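Local coordinates for protein enoyl-CoA hydratase EchA1 (Mycobacterium marinum, PDB 3QXI) that probably catalyses the reversible addition of water to the double bond of enoyl-CoA thioesters, as an enoyl-CoA hydratase of the crotonase family, at residues V17-R22 against M51-A56. Residues are numbered along the deposited sequence; the frame is centred on the assembly and turned at random.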
ATOM      1  N   VAL B  17     -16.732 -28.924   9.449  1.00 37.33           N
ATOM      2  CA  VAL B  17     -15.668 -28.108  10.051  1.00 35.92           C
ATOM      3  C   VAL B  17     -15.387 -28.680  11.444  1.00 35.51           C
ATOM      4  O   VAL B  17     -16.309 -28.915  12.221  1.00 35.76           O
ATOM      5  CB  VAL B  17     -16.042 -26.609  10.133  1.00 35.30           C
ATOM      6  CG1 VAL B  17     -15.064 -25.833  10.999  1.00 35.20           C
ATOM      7  CG2 VAL B  17     -16.091 -25.986   8.733  1.00 35.71           C
ATOM      8  N   LEU B  18     -14.116 -28.940  11.720  1.00 34.07           N
ATOM      9  CA  LEU B  18     -13.672 -29.439  13.010  1.00 33.20           C
ATOM     10  C   LEU B  18     -13.142 -28.252  13.798  1.00 31.77           C
ATOM     11  O   LEU B  18     -12.565 -27.330  13.222  1.00 30.68           O
ATOM     12  CB  LEU B  18     -12.559 -30.489  12.844  1.00 32.90           C
ATOM     13  CG  LEU B  18     -12.777 -31.717  11.955  1.00 33.76           C
ATOM     14  CD1 LEU B  18     -11.453 -32.434  11.681  1.00 32.80           C
ATOM     15  CD2 LEU B  18     -13.803 -32.687  12.565  1.00 34.40           C
ATOM     16  N   VAL B  19     -13.323 -28.303  15.111  1.00 30.92           N
ATOM     17  CA  VAL B  19     -12.936 -27.231  16.008  1.00 29.85           C
ATOM     18  C   VAL B  19     -12.279 -27.881  17.213  1.00 30.42           C
ATOM     19  O   VAL B  19     -12.818 -28.807  17.803  1.00 31.10           O
ATOM     20  CB  VAL B  19     -14.160 -26.359  16.468  1.00 29.89           C
ATOM     21  CG1 VAL B  19     -13.735 -25.246  17.416  1.00 27.23           C
ATOM     22  CG2 VAL B  19     -14.928 -25.776  15.278  1.00 29.47           C
ATOM     23  N   GLU B  20     -11.109 -27.397  17.577  1.00 30.15           N
ATOM     24  CA  GLU B  20     -10.372 -27.977  18.683  1.00 31.79           C
ATOM     25  C   GLU B  20      -9.611 -26.900  19.438  1.00 31.24           C
ATOM     26  O   GLU B  20      -9.017 -26.003  18.834  1.00 30.39           O
ATOM     27  CB  GLU B  20      -9.403 -29.035  18.153  1.00 32.13           C
ATOM     28  CG  GLU B  20      -8.426 -29.571  19.178  1.00 33.45           C
ATOM     29  CD  GLU B  20      -7.296 -30.339  18.541  1.00 36.62           C
ATOM     30  OE1 GLU B  20      -7.407 -30.677  17.341  1.00 37.63           O
ATOM     31  OE2 GLU B  20      -6.301 -30.608  19.246  1.00 37.86           O
ATOM     32  N   GLN B  21      -9.639 -26.990  20.758  1.00 31.57           N
ATOM     33  CA  GLN B  21      -8.924 -26.041  21.591  1.00 31.77           C
ATOM     34  C   GLN B  21      -7.624 -26.664  22.071  1.00 32.36           C
ATOM     35  O   GLN B  21      -7.615 -27.794  22.539  1.00 33.51           O
ATOM     36  CB  GLN B  21      -9.811 -25.621  22.763  1.00 32.01           C
ATOM     37  CG  GLN B  21      -9.191 -24.619  23.711  1.00 31.97           C
ATOM     38  CD  GLN B  21     -10.176 -24.115  24.754  1.00 32.76           C
ATOM     39  OE1 GLN B  21     -11.373 -24.379  24.665  1.00 34.36           O
ATOM     40  NE2 GLN B  21      -9.674 -23.366  25.739  1.00 31.53           N
ATOM     41  N   ARG B  22      -6.513 -25.953  21.903  1.00 32.40           N
ATOM     42  CA  ARG B  22      -5.262 -26.346  22.549  1.00 32.63           C
ATOM     43  C   ARG B  22      -4.843 -25.170  23.389  1.00 32.38           C
ATOM     44  O   ARG B  22      -4.358 -24.174  22.852  1.00 31.49           O
ATOM     45  CB  ARG B  22      -4.154 -26.683  21.543  1.00 32.48           C
ATOM     46  CG  ARG B  22      -4.546 -27.720  20.526  1.00 34.43           C
ATOM     47  CD  ARG B  22      -3.342 -28.364  19.870  1.00 37.35           C
ATOM     48  NE  ARG B  22      -3.803 -29.198  18.764  1.00 39.24           N
ATOM     49  CZ  ARG B  22      -3.026 -29.736  17.830  1.00 40.53           C
ATOM     50  NH1 ARG B  22      -1.708 -29.549  17.843  1.00 40.27           N
ATOM     51  NH2 ARG B  22      -3.584 -30.466  16.874  1.00 41.39           N
ATOM     52  N   MET B  51     -15.989 -18.572  14.829  1.00 24.43           N
ATOM     53  CA  MET B  51     -15.503 -17.210  15.118  1.00 25.23           C
ATOM     54  C   MET B  51     -16.248 -16.567  16.301  1.00 26.60           C
ATOM     55  O   MET B  51     -15.625 -15.919  17.150  1.00 26.49           O
ATOM     56  CB  MET B  51     -15.581 -16.294  13.879  1.00 24.44           C
ATOM     57  CG  MET B  51     -14.758 -16.762  12.641  1.00 23.90           C
ATOM     58  SD  MET B  51     -13.049 -17.321  12.950  1.00 23.55           S
ATOM     59  CE  MET B  51     -12.651 -18.236  11.463  1.00 20.54           C
ATOM     60  N   ASP B  52     -17.580 -16.737  16.326  1.00 27.57           N
ATOM     61  CA  ASP B  52     -18.385 -16.393  17.493  1.00 29.17           C
ATOM     62  C   ASP B  52     -17.821 -17.045  18.765  1.00 28.70           C
ATOM     63  O   ASP B  52     -17.601 -16.368  19.776  1.00 27.99           O
ATOM     64  CB  ASP B  52     -19.852 -16.827  17.298  1.00 30.67           C
ATOM     65  CG  ASP B  52     -20.585 -15.987  16.252  1.00 33.11           C
ATOM     66  OD1 ASP B  52     -20.055 -14.943  15.831  1.00 35.85           O
ATOM     67  OD2 ASP B  52     -21.699 -16.383  15.843  1.00 36.81           O
ATOM     68  N   ARG B  53     -17.594 -18.351  18.706  1.00 28.40           N
ATOM     69  CA  ARG B  53     -17.038 -19.067  19.851  1.00 29.85           C
ATOM     70  C   ARG B  53     -15.714 -18.413  20.287  1.00 28.89           C
ATOM     71  O   ARG B  53     -15.529 -18.079  21.465  1.00 28.91           O
ATOM     72  CB  ARG B  53     -16.837 -20.557  19.541  1.00 30.10           C
ATOM     73  CG  ARG B  53     -15.940 -21.245  20.566  1.00 33.19           C
ATOM     74  CD  ARG B  53     -16.192 -22.743  20.757  1.00 37.86           C
ATOM     75  NE  ARG B  53     -15.282 -23.263  21.790  1.00 41.88           N
ATOM     76  CZ  ARG B  53     -14.912 -24.538  21.932  1.00 44.17           C
ATOM     77  NH1 ARG B  53     -15.375 -25.487  21.119  1.00 43.94           N
ATOM     78  NH2 ARG B  53     -14.065 -24.867  22.905  1.00 46.40           N
ATOM     79  N   LEU B  54     -14.828 -18.194  19.317  1.00 27.73           N
ATOM     80  CA  LEU B  54     -13.501 -17.633  19.566  1.00 26.73           C
ATOM     81  C   LEU B  54     -13.597 -16.296  20.312  1.00 26.70           C
ATOM     82  O   LEU B  54     -12.921 -16.093  21.340  1.00 25.75           O
ATOM     83  CB  LEU B  54     -12.725 -17.487  18.245  1.00 25.27           C
ATOM     84  CG  LEU B  54     -11.506 -16.546  18.269  1.00 25.35           C
ATOM     85  CD1 LEU B  54     -10.364 -17.125  19.131  1.00 23.33           C
ATOM     86  CD2 LEU B  54     -11.028 -16.164  16.850  1.00 24.45           C
ATOM     87  N   ASP B  55     -14.440 -15.407  19.782  1.00 26.46           N
ATOM     88  CA  ASP B  55     -14.664 -14.093  20.380  1.00 27.29           C
ATOM     89  C   ASP B  55     -15.304 -14.096  21.757  1.00 28.35           C
ATOM     90  O   ASP B  55     -14.907 -13.316  22.620  1.00 28.51           O
ATOM     91  CB  ASP B  55     -15.403 -13.162  19.411  1.00 26.63           C
ATOM     92  CG  ASP B  55     -14.461 -12.574  18.369  1.00 26.02           C
ATOM     93  OD1 ASP B  55     -13.247 -12.734  18.579  1.00 23.99           O
ATOM     94  OD2 ASP B  55     -14.915 -11.962  17.363  1.00 25.43           O
ATOM     95  N   ALA B  56     -16.247 -15.011  21.975  1.00 29.72           N
ATOM     96  CA  ALA B  56     -17.021 -15.063  23.219  1.00 30.53           C
ATOM     97  C   ALA B  56     -16.280 -15.763  24.377  1.00 31.55           C
ATOM     98  O   ALA B  56     -16.512 -15.443  25.547  1.00 33.02           O
ATOM     99  CB  ALA B  56     -18.384 -15.729  22.954  1.00 30.89           C
TER
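Arg53 reaches from the last turn of helix 41-56 to Val19 and Gln21 on strand 17-22, an edge strand, within this chain, of the main crotonase-fold sheet. Its guanidinium ends between the two, NH1 lying 4.1 Å from Val19 CG1 and NH2 giving a weak hydrogen bond of 3.3 Å to Gln21 OE1. That bond is bent, with 122° at the hydrogen; OE1 approaches the guanidinium rim close to its plane, while the amide is turned 69° from it. Long reach makes the contact possible, because the CA atoms of Val19 and Arg53 are 9.9 Å apart. Arg53 covers just over half of that gap, with CG anti to its own N (chi1 165°) and the chain extended to NE; it runs antiparallel to the Val19 side chain and lies roughly perpendicular to that of Gln21. Val19 also packs on Leu26 of the neighbouring strand 25-30 and on Ala50 of the helix, and Val17, buried, touches Val43, Ala46 and Leu47 earlier in that helix. Glu20 points away from the helix, and its OE2 forms a salt bridge with Arg22 NE. The Gln21 amide has its stronger partner in Asp23, whose backbone O accepts from NE2.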